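Side-chain contacts in thiamine phosphate pyrophosphorylase (Pyrococcus furiosus, PDB 1XI3), which probably condenses a thiazole phosphate with a pyrimidine diphosphate to give thiamine phosphate and release diphosphate, using one magnesium ion per subunit: residues Y18-R23 with V166-I171; L132-V137 with R155-S160; E178-G183 with R207-E212; I111-Y116 with L122-K127. One frame throughout, in Å; residues are numbered along the deposited sequence. Where two conformers were deposited one is given.

Interaction 1: residues Y18-R23 with V166-I171; sequences YVITDR and VAIGGI. With SO4 (sulfate ion), chain C.
Tyr-18 and Val-166 hold the closest CA atoms between residues 18-23 and 166-171, 7.9 Å apart and too far for pairing, because strand 186-189 runs between them in the sheet and shares backbone hydrogen bonds with Tyr-18 and Ile-20. The contact is therefore made by side chains reaching past that strand inside the barrel. CB of Tyr-18 lies 4.2 Å from CG1 of Val-166, a loose apolar touch. Two residues further along each segment, the packing tightens: CD1 of Ile-20 meets CD1 of Ile-168 at 3.6 Å, the two side chains crossing at about a right angle. CB of Ile-168 already points toward residues 18-23, and CG1, anti to the backbone N (chi1 -170°), carries CD1 onward to Ile-20. The Tyr-18 hydroxyl is hydrogen-bonded to Tyr-131 and Gln-44, which fixes the far end of the ring. Gly-169 and Gly-170 follow, and N of Gly-170 donates to O4 of a sulfate over 3.1 Å, nearly straight at 171°; Ser-191 OG and Ile-190 N bind the same ion. Gly-170, Ile-190 and Ser-191 are predicted to bind the thiazole phosphate, consistent with the phosphate site at the C-terminal strand ends of a TIM barrel.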
loop_
_atom_site.group_PDB
_atom_site.type_symbol
_atom_site.label_atom_id
_atom_site.label_comp_id
_atom_site.label_asym_id
_atom_site.label_seq_id
_atom_site.Cartn_x
_atom_site.Cartn_y
_atom_site.Cartn_z
ATOM N N TYR A 18 18.723 -12.358 -8.585
ATOM C CA TYR A 18 17.562 -11.691 -8.055
ATOM C C TYR A 18 16.690 -11.260 -9.258
ATOM O O TYR A 18 17.073 -10.419 -10.034
ATOM C CB TYR A 18 18.090 -10.483 -7.270
ATOM C CG TYR A 18 17.108 -9.734 -6.404
ATOM C CD1 TYR A 18 17.233 -9.755 -5.023
ATOM C CD2 TYR A 18 16.098 -8.970 -6.962
ATOM C CE1 TYR A 18 16.336 -9.055 -4.193
ATOM C CE2 TYR A 18 15.178 -8.259 -6.130
ATOM C CZ TYR A 18 15.303 -8.313 -4.769
ATOM O OH TYR A 18 14.433 -7.606 -3.955
ATOM N N VAL A 19 15.541 -11.896 -9.431
ATOM C CA VAL A 19 14.682 -11.687 -10.587
ATOM C C VAL A 19 13.432 -10.899 -10.162
ATOM O O VAL A 19 12.728 -11.268 -9.204
ATOM C CB VAL A 19 14.270 -13.042 -11.249
ATOM C CG1 VAL A 19 13.220 -12.848 -12.307
ATOM C CG2 VAL A 19 15.478 -13.702 -11.842
ATOM N N ILE A 20 13.123 -9.853 -10.937
ATOM C CA ILE A 20 12.044 -8.949 -10.622
ATOM C C ILE A 20 10.974 -9.081 -11.693
ATOM O O ILE A 20 11.264 -9.136 -12.888
ATOM C CB ILE A 20 12.566 -7.492 -10.551
ATOM C CG1 ILE A 20 13.688 -7.352 -9.471
ATOM C CG2 ILE A 20 11.398 -6.533 -10.288
ATOM C CD1 ILE A 20 14.429 -6.074 -9.489
ATOM N N THR A 21 9.720 -9.120 -11.268
ATOM C CA THR A 21 8.598 -9.263 -12.213
ATOM C C THR A 21 8.381 -8.013 -13.039
ATOM O O THR A 21 8.755 -6.930 -12.629
ATOM C CB THR A 21 7.240 -9.620 -11.507
ATOM O OG1 THR A 21 6.744 -8.511 -10.749
ATOM C CG2 THR A 21 7.374 -10.911 -10.654
ATOM N N ASP A 22 7.735 -8.169 -14.189
ATOM C CA ASP A 22 7.273 -7.022 -14.966
ATOM C C ASP A 22 6.158 -7.445 -15.881
ATOM O O ASP A 22 6.401 -8.007 -16.951
ATOM C CB ASP A 22 8.429 -6.403 -15.762
ATOM C CG ASP A 22 8.020 -5.111 -16.467
ATOM O OD1 ASP A 22 6.813 -4.757 -16.448
ATOM O OD2 ASP A 22 8.918 -4.408 -16.990
ATOM N N ARG A 23 4.915 -7.245 -15.432
ATOM C CA ARG A 23 3.736 -7.662 -16.195
ATOM C C ARG A 23 3.602 -6.916 -17.533
ATOM O O ARG A 23 2.779 -7.309 -18.375
ATOM C CB ARG A 23 2.470 -7.491 -15.361
ATOM C CG ARG A 23 2.218 -6.054 -14.918
ATOM C CD ARG A 23 0.869 -5.859 -14.224
ATOM N NE ARG A 23 0.619 -6.850 -13.187
ATOM C CZ ARG A 23 -0.542 -7.023 -12.568
ATOM N NH1 ARG A 23 -1.589 -6.242 -12.843
ATOM N NH2 ARG A 23 -0.648 -7.993 -11.676
ATOM N N VAL A 166 23.327 -5.804 -4.206
ATOM C CA VAL A 166 22.841 -6.379 -5.443
ATOM C C VAL A 166 22.886 -5.283 -6.510
ATOM O O VAL A 166 22.311 -4.201 -6.323
ATOM C CB VAL A 166 21.411 -6.895 -5.286
ATOM C CG1 VAL A 166 20.929 -7.489 -6.563
ATOM C CG2 VAL A 166 21.355 -7.934 -4.157
ATOM N N ALA A 167 23.602 -5.528 -7.601
ATOM C CA ALA A 167 23.642 -4.570 -8.725
ATOM C C ALA A 167 22.328 -4.635 -9.472
ATOM O O ALA A 167 21.762 -5.719 -9.619
ATOM C CB ALA A 167 24.771 -4.936 -9.694
ATOM N N ILE A 168 21.862 -3.492 -10.015
ATOM C CA ILE A 168 20.680 -3.484 -10.810
ATOM C C ILE A 168 20.785 -2.452 -11.933
ATOM O O ILE A 168 21.417 -1.400 -11.756
ATOM C CB ILE A 168 19.401 -3.206 -9.936
ATOM C CG1 ILE A 168 18.143 -3.460 -10.767
ATOM C CG2 ILE A 168 19.448 -1.827 -9.323
ATOM C CD1 ILE A 168 16.853 -3.465 -10.010
ATOM N N GLY A 169 20.158 -2.772 -13.054
ATOM C CA GLY A 169 19.914 -1.805 -14.100
ATOM C C GLY A 169 20.694 -2.081 -15.362
ATOM O O GLY A 169 21.919 -1.901 -15.397
ATOM N N GLY A 170 20.000 -2.540 -16.386
ATOM C CA GLY A 170 20.625 -2.793 -17.676
ATOM C C GLY A 170 21.528 -4.009 -17.740
ATOM O O GLY A 170 22.372 -4.127 -18.661
ATOM N N ILE A 171 21.346 -4.933 -16.792
ATOM C CA ILE A 171 22.215 -6.097 -16.681
ATOM C C ILE A 171 21.719 -7.239 -17.549
ATOM O O ILE A 171 20.538 -7.555 -17.577
ATOM C CB ILE A 171 22.387 -6.574 -15.217
ATOM C CG1 ILE A 171 22.905 -5.425 -14.336
ATOM C CG2 ILE A 171 23.335 -7.757 -15.145
ATOM C CD1 ILE A 171 22.852 -5.702 -12.816
HETATM S S SO4 C . 16.656 -4.033 -16.546
HETATM O O1 SO4 C . 17.539 -4.030 -17.728
HETATM O O2 SO4 C . 15.344 -4.277 -17.130
HETATM O O3 SO4 C . 17.028 -5.119 -15.636
HETATM O O4 SO4 C . 16.919 -2.801 -15.866
#

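Interaction 2: residues L132-V137 with R155-S160; sequences LGAGSV and RKIVES
Ile-157 faces strand 131-135 from helix 150-160, and its two branches divide the contact between Leu-132 and Ala-134. From CB, the short branch CG2 stands anti to the backbone N and meets CD1 of Leu-132 at 4.0 Å. The longer branch leaves CB through CG1, which lies anti to the carbonyl carbon (chi1 -77°), and is carried on in an extended form to CD1; that tip comes to 4.2 Å from CB of Ala-134. The forked side chain thus spans two strand residues whose CB atoms both point to the helix, while Gly-133 between them presents none. Leu-132 arrives at an oblique angle to Ile-157, methyl against methyl. The backbones come nearest at Ala-134 and Ile-157, with 7.7 Å between CA atoms, a separation bridged by side chains alone.

Other apolar groups continue the layer: Leu-154 packs on Ala-134, and Ala-121 of helix 118-127 touches both Leu-132 and Ile-157. Two polar pairs lie within the helix segment, away from this contact. NE of Arg-155 forms a salt bridge to OE1 of Glu-159 at 2.7 Å, using the anti lone pair of that oxygen, and OG of Ser-160 returns to O of Lys-156 at 2.6 Å.

All three touching residues are buried and their side chains are pure hydrocarbon, and only 99 Å² is covered between the segments. The chemistry implies that strand and helix are held here by dispersion and exclusion of water, with the forked shape of Ile-157, rather than any directional bond, probably governing the fit.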
loop_
_atom_site.group_PDB
_atom_site.type_symbol
_atom_site.label_atom_id
_atom_site.label_comp_id
_atom_site.label_asym_id
_atom_site.label_seq_id
_atom_site.Cartn_x
_atom_site.Cartn_y
_atom_site.Cartn_z
ATOM N N LEU A 132 21.371 -3.610 -0.244
ATOM C CA LEU A 132 21.205 -2.505 -1.178
ATOM C C LEU A 132 20.952 -3.044 -2.554
ATOM O O LEU A 132 21.595 -4.005 -3.000
ATOM C CB LEU A 132 22.477 -1.632 -1.270
ATOM C CG LEU A 132 22.961 -1.040 0.038
ATOM C CD1 LEU A 132 24.174 -0.144 -0.238
ATOM C CD2 LEU A 132 21.875 -0.250 0.703
ATOM N N GLY A 133 20.027 -2.385 -3.256
ATOM C CA GLY A 133 19.906 -2.490 -4.704
ATOM C C GLY A 133 20.586 -1.252 -5.295
ATOM O O GLY A 133 19.987 -0.203 -5.317
ATOM N N ALA A 134 21.812 -1.422 -5.779
ATOM C CA ALA A 134 22.634 -0.272 -6.275
ATOM C C ALA A 134 22.567 -0.209 -7.772
ATOM O O ALA A 134 22.922 -1.162 -8.469
ATOM C CB ALA A 134 24.072 -0.402 -5.807
ATOM N N GLY A 135 22.054 0.908 -8.315
ATOM C CA GLY A 135 21.960 1.065 -9.741
ATOM C C GLY A 135 21.623 2.509 -10.115
ATOM O O GLY A 135 21.651 3.364 -9.268
ATOM N N SER A 136 21.266 2.763 -11.359
ATOM C CA SER A 136 21.274 1.815 -12.444
ATOM C C SER A 136 22.703 1.664 -12.949
ATOM O O SER A 136 23.392 2.651 -13.192
ATOM C CB SER A 136 20.383 2.309 -13.574
ATOM O OG SER A 136 20.187 1.288 -14.525
ATOM N N VAL A 137 23.179 0.430 -13.075
ATOM C CA VAL A 137 24.568 0.257 -13.552
ATOM C C VAL A 137 24.709 0.845 -14.988
ATOM O O VAL A 137 25.655 1.627 -15.287
ATOM C CB VAL A 137 25.004 -1.202 -13.536
ATOM C CG1 VAL A 137 26.456 -1.340 -13.967
ATOM C CG2 VAL A 137 24.839 -1.781 -12.145
ATOM N N ARG A 155 31.265 -0.119 -7.968
ATOM C CA ARG A 155 32.437 -0.559 -7.184
ATOM C C ARG A 155 32.661 0.273 -5.943
ATOM O O ARG A 155 32.967 -0.237 -4.872
ATOM C CB ARG A 155 33.694 -0.553 -8.082
ATOM C CG ARG A 155 34.987 -0.906 -7.425
ATOM C CD ARG A 155 35.027 -2.304 -6.838
ATOM N NE ARG A 155 36.189 -2.477 -5.957
ATOM C CZ ARG A 155 36.377 -3.522 -5.158
ATOM N NH1 ARG A 155 35.498 -4.532 -5.118
ATOM N NH2 ARG A 155 37.456 -3.570 -4.382
ATOM N N LYS A 156 32.487 1.587 -6.060
ATOM C CA LYS A 156 32.694 2.432 -4.926
ATOM C C LYS A 156 31.714 2.129 -3.817
ATOM O O LYS A 156 32.077 2.133 -2.655
ATOM C CB LYS A 156 32.617 3.898 -5.357
ATOM C CG LYS A 156 32.905 4.887 -4.247
ATOM C CD LYS A 156 34.341 4.945 -3.792
ATOM C CE LYS A 156 34.513 6.096 -2.772
ATOM N NZ LYS A 156 35.748 5.970 -1.968
ATOM N N ILE A 157 30.469 1.822 -4.183
ATOM C CA ILE A 157 29.478 1.472 -3.186
ATOM C C ILE A 157 29.934 0.155 -2.477
ATOM O O ILE A 157 29.912 0.064 -1.268
ATOM C CB ILE A 157 28.061 1.399 -3.794
ATOM C CG1 ILE A 157 27.520 2.835 -4.001
ATOM C CG2 ILE A 157 27.098 0.660 -2.861
ATOM C CD1 ILE A 157 26.426 2.949 -5.041
ATOM N N VAL A 158 30.318 -0.823 -3.279
ATOM C CA VAL A 158 30.756 -2.135 -2.774
ATOM C C VAL A 158 31.898 -1.953 -1.773
ATOM O O VAL A 158 31.908 -2.554 -0.693
ATOM C CB VAL A 158 31.183 -3.059 -3.913
ATOM C CG1 VAL A 158 31.917 -4.300 -3.355
ATOM C CG2 VAL A 158 29.977 -3.473 -4.777
ATOM N N GLU A 159 32.837 -1.067 -2.111
ATOM C CA GLU A 159 33.975 -0.799 -1.224
ATOM C C GLU A 159 33.601 -0.074 0.072
ATOM O O GLU A 159 34.326 -0.178 1.072
ATOM C CB GLU A 159 35.006 0.051 -1.960
ATOM C CG GLU A 159 35.662 -0.628 -3.122
ATOM C CD GLU A 159 36.567 0.320 -3.922
ATOM O OE1 GLU A 159 37.127 -0.128 -4.958
ATOM O OE2 GLU A 159 36.696 1.508 -3.531
ATOM N N SER A 160 32.485 0.662 0.055
ATOM C CA SER A 160 32.145 1.589 1.107
ATOM C C SER A 160 31.147 1.096 2.122
ATOM O O SER A 160 30.998 1.719 3.179
ATOM C CB SER A 160 31.625 2.893 0.493
ATOM O OG SER A 160 32.552 3.420 -0.452
#

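Interaction 3: residues E178-G183 with R207-E212; sequences EVLKTG and RKIVEE
The apolar contact rests on one methyl group: CD1 of Leu-180 sits at 3.9 Å from CG2 of Ile-209 and is equally close to CA of Val-210, with CG2 of Val-210 slightly further at 4.1 Å. It therefore enters between two successive residues of helix 199-214 and reaches the backbone itself. CB of Leu-180 points toward that helix, and CG, anti to the carbonyl carbon (chi1 -73°), carries CD1 on to it; the side chain crosses that of Ile-209 at about a right angle. The CA atoms of Leu-180 and Val-210 are 7.3 Å apart, a close approach that fits this shallow insertion.

In the TIM barrel these are neighbouring outer helices, 176-180 and 199-214, which flank strand 186-189; Ile-187 of that strand packs under both Leu-180 and Val-210.

Hydrogen bonds serve each segment separately. O of Val-179 accepts from both N and OG1 of Thr-182, the hydroxyl at 2.7 Å and nearly in line with the carbonyl bond. A type I turn from Leu-180 to Gly-183 overlaps these bonds and ends at a glycine whose phi of 102° would press a CB against O of Thr-182.

One charged pair lies within helix 199-214, and another joins it to helix 176-180. Arg-207 grips a single oxygen, OE2 of Glu-211, side-on with NE and NH2, NE at 2.9 Å; the oxygen lies within 1° of the guanidinium plane. Between helices, Glu-212 forms a salt bridge with Arg-177.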
loop_
_atom_site.group_PDB
_atom_site.type_symbol
_atom_site.label_atom_id
_atom_site.label_comp_id
_atom_site.label_asym_id
_atom_site.label_seq_id
_atom_site.Cartn_x
_atom_site.Cartn_y
_atom_site.Cartn_z
ATOM N N GLU A 178 31.342 -8.483 -15.955
ATOM C CA GLU A 178 31.975 -7.258 -15.560
ATOM C C GLU A 178 31.270 -6.688 -14.333
ATOM O O GLU A 178 31.914 -6.157 -13.450
ATOM C CB GLU A 178 31.976 -6.233 -16.687
ATOM C CG GLU A 178 33.019 -5.133 -16.474
ATOM N N VAL A 179 29.940 -6.791 -14.300
ATOM C CA VAL A 179 29.186 -6.315 -13.117
ATOM C C VAL A 179 29.595 -7.111 -11.862
ATOM O O VAL A 179 29.924 -6.550 -10.809
ATOM C CB VAL A 179 27.651 -6.383 -13.347
ATOM C CG1 VAL A 179 26.898 -6.041 -12.089
ATOM C CG2 VAL A 179 27.224 -5.421 -14.484
ATOM N N LEU A 180 29.606 -8.427 -11.999
ATOM C CA LEU A 180 29.936 -9.313 -10.880
ATOM C C LEU A 180 31.370 -9.083 -10.340
ATOM O O LEU A 180 31.626 -9.168 -9.136
ATOM C CB LEU A 180 29.711 -10.750 -11.322
ATOM C CG LEU A 180 28.239 -11.161 -11.455
ATOM C CD1 LEU A 180 28.029 -12.352 -12.356
ATOM C CD2 LEU A 180 27.623 -11.430 -10.041
ATOM N N LYS A 181 32.293 -8.711 -11.232
ATOM C CA LYS A 181 33.663 -8.429 -10.819
ATOM C C LYS A 181 33.825 -7.131 -10.012
ATOM O O LYS A 181 34.898 -6.853 -9.475
ATOM C CB LYS A 181 34.572 -8.420 -12.051
ATOM C CG LYS A 181 34.831 -9.784 -12.639
ATOM C CD LYS A 181 36.020 -9.740 -13.633
ATOM C CE LYS A 181 35.594 -9.860 -15.043
ATOM N NZ LYS A 181 36.740 -9.923 -16.045
ATOM N N THR A 182 32.759 -6.337 -9.859
ATOM C CA THR A 182 32.855 -5.182 -8.959
ATOM C C THR A 182 32.813 -5.601 -7.502
ATOM O O THR A 182 33.080 -4.808 -6.631
ATOM C CB THR A 182 31.735 -4.153 -9.196
ATOM O OG1 THR A 182 30.485 -4.777 -8.877
ATOM C CG2 THR A 182 31.734 -3.676 -10.633
ATOM N N GLY A 183 32.444 -6.864 -7.214
ATOM C CA GLY A 183 32.422 -7.351 -5.863
ATOM C C GLY A 183 31.052 -7.425 -5.214
ATOM O O GLY A 183 30.929 -7.697 -4.008
ATOM N N ARG A 207 22.369 -17.638 -14.078
ATOM C CA ARG A 207 22.726 -18.311 -12.855
ATOM C C ARG A 207 24.111 -18.945 -12.970
ATOM O O ARG A 207 24.899 -18.932 -12.019
ATOM C CB ARG A 207 21.705 -19.395 -12.509
ATOM C CG ARG A 207 22.011 -20.190 -11.217
ATOM C CD ARG A 207 22.087 -19.346 -9.986
ATOM N NE ARG A 207 22.526 -20.100 -8.833
ATOM C CZ ARG A 207 21.768 -20.917 -8.093
ATOM N NH1 ARG A 207 20.448 -21.065 -8.291
ATOM N NH2 ARG A 207 22.334 -21.569 -7.085
ATOM N N LYS A 208 24.362 -19.517 -14.129
ATOM C CA LYS A 208 25.651 -20.138 -14.411
ATOM C C LYS A 208 26.760 -19.102 -14.328
ATOM O O LYS A 208 27.777 -19.333 -13.667
ATOM C CB LYS A 208 25.628 -20.760 -15.796
ATOM C CG LYS A 208 26.891 -21.634 -16.090
ATOM C CD LYS A 208 26.676 -22.458 -17.335
ATOM N N ILE A 209 26.537 -17.958 -14.981
ATOM C CA ILE A 209 27.496 -16.842 -14.953
ATOM C C ILE A 209 27.768 -16.423 -13.522
ATOM O O ILE A 209 28.902 -16.264 -13.102
ATOM C CB ILE A 209 27.032 -15.632 -15.810
ATOM C CG1 ILE A 209 26.965 -16.006 -17.306
ATOM C CG2 ILE A 209 27.967 -14.440 -15.609
ATOM C CD1 ILE A 209 26.334 -14.930 -18.190
ATOM N N VAL A 210 26.705 -16.225 -12.747
ATOM C CA VAL A 210 26.866 -15.938 -11.351
ATOM C C VAL A 210 27.716 -16.972 -10.597
ATOM O O VAL A 210 28.589 -16.585 -9.813
ATOM C CB VAL A 210 25.486 -15.792 -10.660
ATOM C CG1 VAL A 210 25.638 -15.670 -9.192
ATOM C CG2 VAL A 210 24.795 -14.515 -11.205
ATOM N N GLU A 211 27.436 -18.254 -10.815
ATOM C CA GLU A 211 28.135 -19.308 -10.067
ATOM C C GLU A 211 29.621 -19.318 -10.462
ATOM O O GLU A 211 30.507 -19.441 -9.617
ATOM C CB GLU A 211 27.513 -20.670 -10.335
ATOM C CG GLU A 211 26.132 -20.883 -9.680
ATOM C CD GLU A 211 26.156 -20.814 -8.178
ATOM O OE1 GLU A 211 27.206 -21.146 -7.583
ATOM O OE2 GLU A 211 25.124 -20.424 -7.570
ATOM N N GLU A 212 29.841 -19.187 -11.745
ATOM C CA GLU A 212 31.205 -19.136 -12.317
ATOM C C GLU A 212 32.066 -17.947 -11.883
ATOM O O GLU A 212 33.258 -18.085 -11.712
ATOM C CB GLU A 212 31.087 -19.186 -13.823
ATOM C CG GLU A 212 30.672 -20.586 -14.251
ATOM C CD GLU A 212 30.586 -20.769 -15.714
ATOM O OE1 GLU A 212 30.646 -19.775 -16.455
ATOM O OE2 GLU A 212 30.439 -21.946 -16.122
#

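Interaction 4: residues I111-Y116 with L122-K127; sequences IGASVY and LEAEKK
CB of Ala-124 touches two strand residues at once, CB of Ala-113 at 3.5 Å and CG1 of Val-115 at 3.9 Å. Ala-113 and Val-115 are two apart on strand 110-115 and both direct their CB at the helix, whereas Ser-114 between them turns the other way. The valine meets the alanine methyl with CG1 because that branch stands anti to the carbonyl carbon (chi1 -60°). With alanine on both sides, the backbones come close: 6.3 Å separates the CA atoms of Ala-113 and Ala-124.

In the next shell, Ile-99 of helix 99-105 touches both Ala-113 and Ala-124, and Leu-132 of strand 131-135 touches the same two alanines. Polar bonds lie further out: N of Tyr-116 with OE2 of Glu-120, and OE2 of Glu-125 with N of Lys-162, beyond helix 150-160. Ser-114, facing the barrel interior, is bonded through OG to Gln-91 and is predicted to contribute to the pyrimidine diphosphate site.

Strand 110-115, helix 118-127 and strand 131-135 form a beta-alpha-beta crossover, so this contact seats the helix against its own leading strand, with helix 99-105 beside it and strands 89-92 and 131-135 adjoining strand 110-115 in the sheet.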
loop_
_atom_site.group_PDB
_atom_site.type_symbol
_atom_site.label_atom_id
_atom_site.label_comp_id
_atom_site.label_asym_id
_atom_site.label_seq_id
_atom_site.Cartn_x
_atom_site.Cartn_y
_atom_site.Cartn_z
ATOM N N ILE A 111 14.791 -5.594 4.816
ATOM C CA ILE A 111 14.673 -4.333 4.104
ATOM C C ILE A 111 15.775 -4.194 3.050
ATOM O O ILE A 111 16.968 -4.152 3.365
ATOM C CB ILE A 111 14.782 -3.143 5.056
ATOM C CG1 ILE A 111 13.742 -3.226 6.191
ATOM C CG2 ILE A 111 14.681 -1.812 4.265
ATOM C CD1 ILE A 111 12.317 -3.249 5.837
ATOM N N GLY A 112 15.369 -4.108 1.798
ATOM C CA GLY A 112 16.265 -3.731 0.747
ATOM C C GLY A 112 16.049 -2.261 0.455
ATOM O O GLY A 112 14.910 -1.803 0.447
ATOM N N ALA A 113 17.138 -1.553 0.170
ATOM C CA ALA A 113 17.083 -0.144 -0.198
ATOM C C ALA A 113 17.582 0.088 -1.619
ATOM O O ALA A 113 18.712 -0.313 -1.954
ATOM C CB ALA A 113 17.907 0.659 0.799
ATOM N N SER A 114 16.783 0.787 -2.436
ATOM C CA SER A 114 17.154 1.153 -3.797
ATOM C C SER A 114 17.956 2.446 -3.707
ATOM O O SER A 114 17.442 3.451 -3.192
ATOM C CB SER A 114 15.934 1.364 -4.691
ATOM O OG SER A 114 15.202 0.160 -4.908
ATOM N N VAL A 115 19.198 2.402 -4.145
ATOM C CA VAL A 115 20.136 3.539 -3.959
ATOM C C VAL A 115 20.794 3.856 -5.289
ATOM O O VAL A 115 21.113 2.966 -6.068
ATOM C CB VAL A 115 21.173 3.272 -2.882
ATOM C CG1 VAL A 115 20.473 3.007 -1.527
ATOM C CG2 VAL A 115 22.112 2.143 -3.269
ATOM N N TYR A 116 21.024 5.149 -5.527
ATOM C CA TYR A 116 21.479 5.636 -6.835
ATOM C C TYR A 116 22.722 6.554 -6.723
ATOM O O TYR A 116 23.081 7.304 -7.704
ATOM C CB TYR A 116 20.349 6.390 -7.505
ATOM C CG TYR A 116 19.071 5.574 -7.711
ATOM C CD1 TYR A 116 18.847 4.893 -8.908
ATOM C CD2 TYR A 116 18.116 5.472 -6.700
ATOM C CE1 TYR A 116 17.716 4.149 -9.102
ATOM C CE2 TYR A 116 16.955 4.719 -6.893
ATOM C CZ TYR A 116 16.776 4.057 -8.099
ATOM O OH TYR A 116 15.638 3.295 -8.347
ATOM N N LEU A 122 25.253 4.926 1.778
ATOM C CA LEU A 122 25.687 5.044 3.154
ATOM C C LEU A 122 24.534 5.372 4.099
ATOM O O LEU A 122 24.458 4.840 5.227
ATOM C CB LEU A 122 26.784 6.123 3.223
ATOM C CG LEU A 122 28.067 5.746 2.474
ATOM C CD1 LEU A 122 29.005 6.967 2.307
ATOM C CD2 LEU A 122 28.771 4.597 3.189
ATOM N N GLU A 123 23.626 6.228 3.634
ATOM C CA GLU A 123 22.465 6.648 4.413
ATOM C C GLU A 123 21.564 5.475 4.616
ATOM O O GLU A 123 21.123 5.236 5.722
ATOM C CB GLU A 123 21.676 7.734 3.717
ATOM C CG GLU A 123 20.448 8.173 4.480
ATOM N N ALA A 124 21.304 4.722 3.551
ATOM C CA ALA A 124 20.449 3.524 3.714
ATOM C C ALA A 124 21.041 2.508 4.687
ATOM O O ALA A 124 20.342 1.983 5.534
ATOM C CB ALA A 124 20.170 2.881 2.389
ATOM N N GLU A 125 22.334 2.247 4.583
ATOM C CA GLU A 125 22.985 1.375 5.533
ATOM C C GLU A 125 22.848 1.929 6.945
ATOM O O GLU A 125 22.513 1.196 7.879
ATOM C CB GLU A 125 24.444 1.170 5.144
ATOM C CG GLU A 125 25.232 0.263 6.095
ATOM C CD GLU A 125 26.705 0.118 5.686
ATOM O OE1 GLU A 125 27.348 1.130 5.345
ATOM O OE2 GLU A 125 27.215 -1.009 5.684
ATOM N N LYS A 126 23.076 3.239 7.105
ATOM C CA LYS A 126 22.999 3.856 8.437
ATOM C C LYS A 126 21.607 3.660 9.058
ATOM O O LYS A 126 21.496 3.381 10.253
ATOM C CB LYS A 126 23.363 5.350 8.383
ATOM C CG LYS A 126 23.512 6.013 9.765
ATOM C CD LYS A 126 23.728 7.529 9.634
ATOM C CE LYS A 126 23.326 8.337 10.897
ATOM N NZ LYS A 126 24.363 8.329 11.992
ATOM N N LYS A 127 20.565 3.782 8.232
ATOM C CA LYS A 127 19.177 3.660 8.668
ATOM C C LYS A 127 18.769 2.215 8.984
ATOM O O LYS A 127 17.682 1.971 9.534
ATOM C CB LYS A 127 18.255 4.262 7.626
ATOM C CG LYS A 127 18.431 5.743 7.430
ATOM C CD LYS A 127 17.333 6.584 8.077
ATOM C CE LYS A 127 16.544 7.398 7.035
ATOM N NZ LYS A 127 17.447 8.192 6.105
#

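Overall arrangement
From the N terminus, interaction 1 opens at strand 17-20 and closes only at strand 165-168, so its long loop encloses interactions 4 and 2 in turn; none of the contacts cross. Interaction 4 closes a short loop from strand 110-115 to helix 118-127, and interaction 2 one from strand 131-135 to helix 150-160. These two strands are joined by backbone bonds such as Gly-133 N to Ala-113 O at 2.8 Å, and strand 131-135 also pairs with 165-168, linking interaction 2 to interaction 1. Interaction 3, in series, closes the loop from helix 176-180 to helix 199-214, which includes strand 186-189; Arg-155 NH1 reaches Thr-182 O at 2.9 Å, joining it to interaction 2.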